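Local coordinates for protein Exo-beta-1,3-glucanase (Streptomyces sp. SirexAA-E, PDB 4PEY) that hydrolyses laminarin and laminarioligosaccharides as an exo-beta-1,3-glucanase of glycoside hydrolase family 55, releasing glucose and laminaribiose, at residues P22-F27 with R54-F59; H284-P289 with L308-A313. The protein carries 1 engineered substitution. One frame throughout, in Å; residues are numbered along the deposited sequence.

Contact 1 of 2, residues P22-F27 with R54-F59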
loop_
_atom_site.group_PDB
_atom_site.type_symbol
_atom_site.label_atom_id
_atom_site.label_comp_id
_atom_site.label_asym_id
_atom_site.label_seq_id
_atom_site.Cartn_x
_atom_site.Cartn_y
_atom_site.Cartn_z
ATOM N N PRO A 22 10.148 -22.480 -7.373
ATOM C CA PRO A 22 10.477 -22.970 -6.030
ATOM C C PRO A 22 10.122 -22.011 -4.895
ATOM O O PRO A 22 10.181 -22.425 -3.737
ATOM C CB PRO A 22 11.991 -23.175 -6.101
ATOM C CG PRO A 22 12.449 -22.195 -7.133
ATOM C CD PRO A 22 11.355 -22.158 -8.159
ATOM N N ASN A 23 9.769 -20.765 -5.211
ATOM C CA ASN A 23 9.465 -19.780 -4.176
ATOM C C ASN A 23 7.969 -19.653 -3.902
ATOM O O ASN A 23 7.544 -18.836 -3.088
ATOM C CB ASN A 23 10.031 -18.410 -4.554
ATOM C CG ASN A 23 11.541 -18.407 -4.624
ATOM O OD1 ASN A 23 12.203 -19.271 -4.048
ATOM N ND2 ASN A 23 12.099 -17.420 -5.323
ATOM N N VAL A 24 7.169 -20.450 -4.598
ATOM C CA VAL A 24 5.753 -20.541 -4.289
ATOM C C VAL A 24 5.520 -21.894 -3.634
ATOM O O VAL A 24 5.632 -22.939 -4.278
ATOM C CB VAL A 24 4.852 -20.399 -5.538
ATOM C CG1 VAL A 24 3.388 -20.482 -5.138
ATOM C CG2 VAL A 24 5.111 -19.082 -6.256
ATOM N N LEU A 25 5.237 -21.868 -2.338
ATOM C CA LEU A 25 5.011 -23.084 -1.577
ATOM C C LEU A 25 3.515 -23.333 -1.533
ATOM O O LEU A 25 2.767 -22.535 -0.968
ATOM C CB LEU A 25 5.591 -22.968 -0.161
ATOM C CG LEU A 25 7.113 -22.911 0.027
ATOM C CD1 LEU A 25 7.733 -21.662 -0.576
ATOM C CD2 LEU A 25 7.459 -22.997 1.500
ATOM N N VAL A 26 3.079 -24.422 -2.158
ATOM C CA VAL A 26 1.664 -24.742 -2.231
ATOM C C VAL A 26 1.339 -25.896 -1.289
ATOM O O VAL A 26 1.957 -26.960 -1.352
ATOM C CB VAL A 26 1.235 -25.095 -3.673
ATOM C CG1 VAL A 26 -0.254 -25.370 -3.727
ATOM C CG2 VAL A 26 1.588 -23.957 -4.627
ATOM N N PHE A 27 0.363 -25.665 -0.419
ATOM C CA PHE A 27 -0.047 -26.635 0.594
ATOM C C PHE A 27 -1.454 -27.129 0.312
ATOM O O PHE A 27 -2.275 -26.397 -0.233
ATOM C CB PHE A 27 -0.006 -26.015 1.998
ATOM C CG PHE A 27 1.327 -25.432 2.370
ATOM C CD1 PHE A 27 2.341 -26.243 2.857
ATOM C CD2 PHE A 27 1.566 -24.075 2.234
ATOM C CE1 PHE A 27 3.572 -25.710 3.200
ATOM C CE2 PHE A 27 2.793 -23.535 2.581
ATOM C CZ PHE A 27 3.798 -24.354 3.061
ATOM N N ARG A 54 12.402 -14.196 -1.226
ATOM C CA ARG A 54 10.982 -13.902 -1.438
ATOM C C ARG A 54 10.173 -15.190 -1.369
ATOM O O ARG A 54 10.584 -16.194 -1.950
ATOM C CB ARG A 54 10.753 -13.245 -2.807
ATOM C CG ARG A 54 11.469 -11.919 -3.030
ATOM C CD ARG A 54 10.860 -10.841 -2.156
ATOM N NE ARG A 54 11.344 -9.500 -2.485
ATOM C CZ ARG A 54 12.435 -8.936 -1.967
ATOM N NH1 ARG A 54 13.198 -9.606 -1.111
ATOM N NH2 ARG A 54 12.777 -7.702 -2.322
ATOM N N TYR A 55 9.011 -15.159 -0.715
ATOM C CA TYR A 55 8.194 -16.365 -0.563
ATOM C C TYR A 55 6.715 -16.093 -0.694
ATOM O O TYR A 55 6.207 -15.129 -0.101
ATOM C CB TYR A 55 8.422 -17.022 0.803
ATOM C CG TYR A 55 9.826 -17.476 1.068
ATOM C CD1 TYR A 55 10.749 -16.619 1.655
ATOM C CD2 TYR A 55 10.227 -18.765 0.756
ATOM C CE1 TYR A 55 12.032 -17.028 1.908
ATOM C CE2 TYR A 55 11.513 -19.187 1.010
ATOM C CZ TYR A 55 12.409 -18.315 1.587
ATOM O OH TYR A 55 13.695 -18.729 1.844
ATOM N N ALA A 56 6.015 -16.968 -1.420
ATOM C CA ALA A 56 4.551 -16.975 -1.401
ATOM C C ALA A 56 4.075 -18.295 -0.825
ATOM O O ALA A 56 4.506 -19.361 -1.273
ATOM C CB ALA A 56 3.968 -16.760 -2.798
ATOM N N LEU A 57 3.203 -18.219 0.178
ATOM C CA LEU A 57 2.596 -19.399 0.793
ATOM C C LEU A 57 1.151 -19.473 0.311
ATOM O O LEU A 57 0.360 -18.559 0.557
ATOM C CB LEU A 57 2.650 -19.324 2.323
ATOM C CG LEU A 57 3.996 -18.907 2.931
ATOM C CD1 LEU A 57 3.880 -18.752 4.444
ATOM C CD2 LEU A 57 5.091 -19.904 2.555
ATOM N N MET A 58 0.808 -20.548 -0.389
ATOM C CA MET A 58 -0.508 -20.683 -1.006
ATOM C C MET A 58 -1.207 -21.929 -0.497
ATOM O O MET A 58 -0.626 -23.009 -0.507
ATOM C CB MET A 58 -0.378 -20.740 -2.531
ATOM C CG MET A 58 0.013 -19.418 -3.166
ATOM S SD MET A 58 -1.379 -18.281 -3.138
ATOM C CE MET A 58 -0.771 -16.949 -4.162
ATOM N N PHE A 59 -2.453 -21.781 -0.071
ATOM C CA PHE A 59 -3.186 -22.892 0.518
ATOM C C PHE A 59 -4.404 -23.282 -0.312
ATOM O O PHE A 59 -5.296 -22.459 -0.545
ATOM C CB PHE A 59 -3.608 -22.528 1.948
ATOM C CG PHE A 59 -2.456 -22.460 2.917
ATOM C CD1 PHE A 59 -1.566 -21.391 2.901
ATOM C CD2 PHE A 59 -2.261 -23.473 3.843
ATOM C CE1 PHE A 59 -0.499 -21.344 3.788
ATOM C CE2 PHE A 59 -1.210 -23.428 4.731
ATOM C CZ PHE A 59 -0.321 -22.366 4.703
#

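Contact 2 of 2, residues H284-P289 with L308-A313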
loop_
_atom_site.group_PDB
_atom_site.type_symbol
_atom_site.label_atom_id
_atom_site.label_comp_id
_atom_site.label_asym_id
_atom_site.label_seq_id
_atom_site.Cartn_x
_atom_site.Cartn_y
_atom_site.Cartn_z
ATOM N N HIS A 284 -1.060 -11.926 -20.094
ATOM C CA HIS A 284 -0.957 -11.191 -18.844
ATOM C C HIS A 284 0.366 -11.548 -18.175
ATOM O O HIS A 284 1.127 -12.363 -18.700
ATOM C CB HIS A 284 -2.148 -11.518 -17.947
ATOM C CG HIS A 284 -3.471 -11.239 -18.592
ATOM N ND1 HIS A 284 -4.093 -10.012 -18.506
ATOM C CD2 HIS A 284 -4.274 -12.017 -19.355
ATOM C CE1 HIS A 284 -5.232 -10.052 -19.174
ATOM N NE2 HIS A 284 -5.363 -11.255 -19.705
ATOM N N LEU A 285 0.649 -10.924 -17.033
ATOM C CA LEU A 285 1.915 -11.141 -16.330
ATOM C C LEU A 285 1.680 -11.640 -14.914
ATOM O O LEU A 285 0.939 -11.022 -14.156
ATOM C CB LEU A 285 2.738 -9.847 -16.282
ATOM C CG LEU A 285 3.169 -9.280 -17.641
ATOM C CD1 LEU A 285 3.855 -7.933 -17.462
ATOM C CD2 LEU A 285 4.086 -10.249 -18.384
ATOM N N LEU A 286 2.313 -12.757 -14.566
ATOM C CA LEU A 286 2.332 -13.257 -13.194
ATOM C C LEU A 286 3.769 -13.294 -12.709
ATOM O O LEU A 286 4.546 -14.142 -13.162
ATOM C CB LEU A 286 1.706 -14.655 -13.102
ATOM C CG LEU A 286 1.579 -15.222 -11.683
ATOM C CD1 LEU A 286 0.533 -14.446 -10.892
ATOM C CD2 LEU A 286 1.245 -16.710 -11.719
ATOM N N PHE A 287 4.132 -12.374 -11.813
ATOM C CA PHE A 287 5.491 -12.329 -11.291
ATOM C C PHE A 287 5.620 -13.262 -10.093
ATOM O O PHE A 287 5.074 -12.999 -9.018
ATOM C CB PHE A 287 5.901 -10.899 -10.891
ATOM C CG PHE A 287 6.052 -9.956 -12.053
ATOM C CD1 PHE A 287 4.946 -9.324 -12.597
ATOM C CD2 PHE A 287 7.306 -9.694 -12.596
ATOM C CE1 PHE A 287 5.085 -8.447 -13.665
ATOM C CE2 PHE A 287 7.444 -8.827 -13.663
ATOM C CZ PHE A 287 6.337 -8.201 -14.195
ATOM N N THR A 288 6.347 -14.356 -10.272
ATOM C CA THR A 288 6.602 -15.268 -9.164
ATOM C C THR A 288 7.580 -14.582 -8.199
ATOM O O THR A 288 8.263 -13.626 -8.585
ATOM C CB THR A 288 7.156 -16.618 -9.671
ATOM O OG1 THR A 288 8.425 -16.427 -10.307
ATOM C CG2 THR A 288 6.188 -17.243 -10.665
ATOM N N PRO A 289 7.643 -15.042 -6.936
ATOM C CA PRO A 289 8.454 -14.312 -5.951
ATOM C C PRO A 289 9.933 -14.312 -6.296
ATOM O O PRO A 289 10.539 -15.366 -6.483
ATOM C CB PRO A 289 8.203 -15.076 -4.642
ATOM C CG PRO A 289 6.928 -15.860 -4.890
ATOM C CD PRO A 289 6.984 -16.215 -6.338
ATOM N N LEU A 308 0.311 -9.184 -12.004
ATOM C CA LEU A 308 0.074 -9.624 -10.633
ATOM C C LEU A 308 1.325 -10.222 -10.027
ATOM O O LEU A 308 1.895 -11.154 -10.597
ATOM C CB LEU A 308 -1.062 -10.657 -10.606
ATOM C CG LEU A 308 -1.430 -11.312 -9.267
ATOM C CD1 LEU A 308 -1.877 -10.269 -8.239
ATOM C CD2 LEU A 308 -2.507 -12.391 -9.477
ATOM N N GLY A 309 1.754 -9.699 -8.879
ATOM C CA GLY A 309 2.918 -10.231 -8.196
ATOM C C GLY A 309 2.563 -11.128 -7.022
ATOM O O GLY A 309 1.561 -10.909 -6.335
ATOM N N LEU A 310 3.395 -12.143 -6.805
ATOM C CA LEU A 310 3.308 -13.029 -5.650
ATOM C C LEU A 310 4.530 -12.826 -4.762
ATOM O O LEU A 310 5.605 -12.509 -5.260
ATOM C CB LEU A 310 3.231 -14.497 -6.093
ATOM C CG LEU A 310 2.166 -14.870 -7.124
ATOM C CD1 LEU A 310 2.297 -16.335 -7.546
ATOM C CD2 LEU A 310 0.780 -14.587 -6.566
ATOM N N GLY A 311 4.378 -13.037 -3.456
ATOM C CA GLY A 311 5.521 -13.053 -2.551
ATOM C C GLY A 311 6.401 -11.809 -2.573
ATOM O O GLY A 311 7.628 -11.910 -2.448
ATOM N N LEU A 312 5.780 -10.644 -2.767
ATOM C CA LEU A 312 6.490 -9.357 -2.798
ATOM C C LEU A 312 7.554 -9.337 -3.906
ATOM O O LEU A 312 8.658 -8.804 -3.736
ATOM C CB LEU A 312 7.112 -9.042 -1.423
ATOM C CG LEU A 312 6.187 -8.306 -0.441
ATOM C CD1 LEU A 312 5.888 -6.894 -0.944
ATOM C CD2 LEU A 312 4.884 -9.073 -0.154
ATOM N N ALA A 313 7.190 -9.913 -5.047
ATOM C CA ALA A 313 7.985 -9.822 -6.266
ATOM C C ALA A 313 8.450 -8.384 -6.482
ATOM O O ALA A 313 7.665 -7.443 -6.371
ATOM C CB ALA A 313 7.179 -10.312 -7.468
#

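Contact 1 of 2, residues P22-F27 with R54-F59
The ring of F27 overlaps one face of the F59 ring in an offset stack. The centroids lie 4.8 Å apart and the planes are inclined by 29°. F27 CD2 sits above the rim of the F59 ring, 3.5 Å from F59 CZ. Both residues belong to neighbouring parallel strands, 24-27 and 55-59, of the parallel beta-helix fold of family 55. Helix 34-45 lies between the two strands along the chain. The backbones are tied by four hydrogen bonds. A56 N donates to N23 O, and L25 N to A56 O. M58 N then reaches L25 O, and F27 N reaches M58 O at 2.8 Å.

L25, L57, F27 and F59 share one face of the pair. L25 and L57 lie side by side, with CD2 of L25 4.0 Å from CD2 of L57. CD1 of L25 meets the edge of the Y55 ring. Helix 34-45 covers this face: V41 touches L25 and Y55, and I34 touches F59. V24, A56, V26 and M58 form the other face, where P289 and L310 pack. V24 CG2 stands anti to the carbonyl carbon and lies 4.3 Å from A56 CB. At the start of the pair, N23 CB lies 3.5 Å from R54 O, while N23 ND2 is hydrogen-bonded to P289 O.

Contact 2 of 2, residues H284-P289 with L308-A313
A pair of parallel strands and the turn that follows them make this contact. Strand 284-287 runs beside strand 306-309, and the 310-313 part of the chain bends past P289. L308 N donates to L285 O in a nearly straight bond of 2.9 Å. L308 O accepts from F287 N, and F287 O accepts from L310 N. L286 CA also approaches L308 O, at 3.4 Å, in a CA-H...O contact.

L286 and L308 point the same way, side by side. L286 has CG anti to the backbone N (chi1 -175°), and L308 does the same. CD1 of L286 thereby comes 3.9 Å from CD2 of L308, and it also touches L310 CG. These strands belong to a second run of parallel strands, as in the beta-helix domains of family 55. Strand 263-266 flanks 284-287 on one side and strand 306-309 lies on the other.

The turn is closed by A313 N, which bonds to L310 O within the same segment. P289 CG packs 3.6 Å from that carbonyl oxygen, L310 O, and 4.1 Å from L310 CB. The side chain of L310 also touches V24 and A56 of the neighbouring strands 24-27 and 55-59. G311 takes a positive phi (55°), and its O lies 3.9 Å from P289 CB. T288 OG1 is hydrogen-bonded to V266 O. A313 CB lies 3.7 Å from both F287 CB and T288 O.

Both contacts pair parallel strands and both are buried, but they belong to successive parts of the chain. Contact 1 lies farther from the centre of the chain, and a helix covers one of its faces. Contact 2 has no helix between its segments and gives way to a turn. Aromatic stacking is found in contact 1. Contact 2 has no ring stack across its segments; leucines, P289, A313 and the CB of F287 make its apolar contacts. The two also touch directly. R54 NE is 3.0 Å from L312 O, a probable hydrogen bond. V24 CG2 packs 3.4 Å from P289 CD. The turn of contact 2 thus seats against the V24 and A56 face of contact 1.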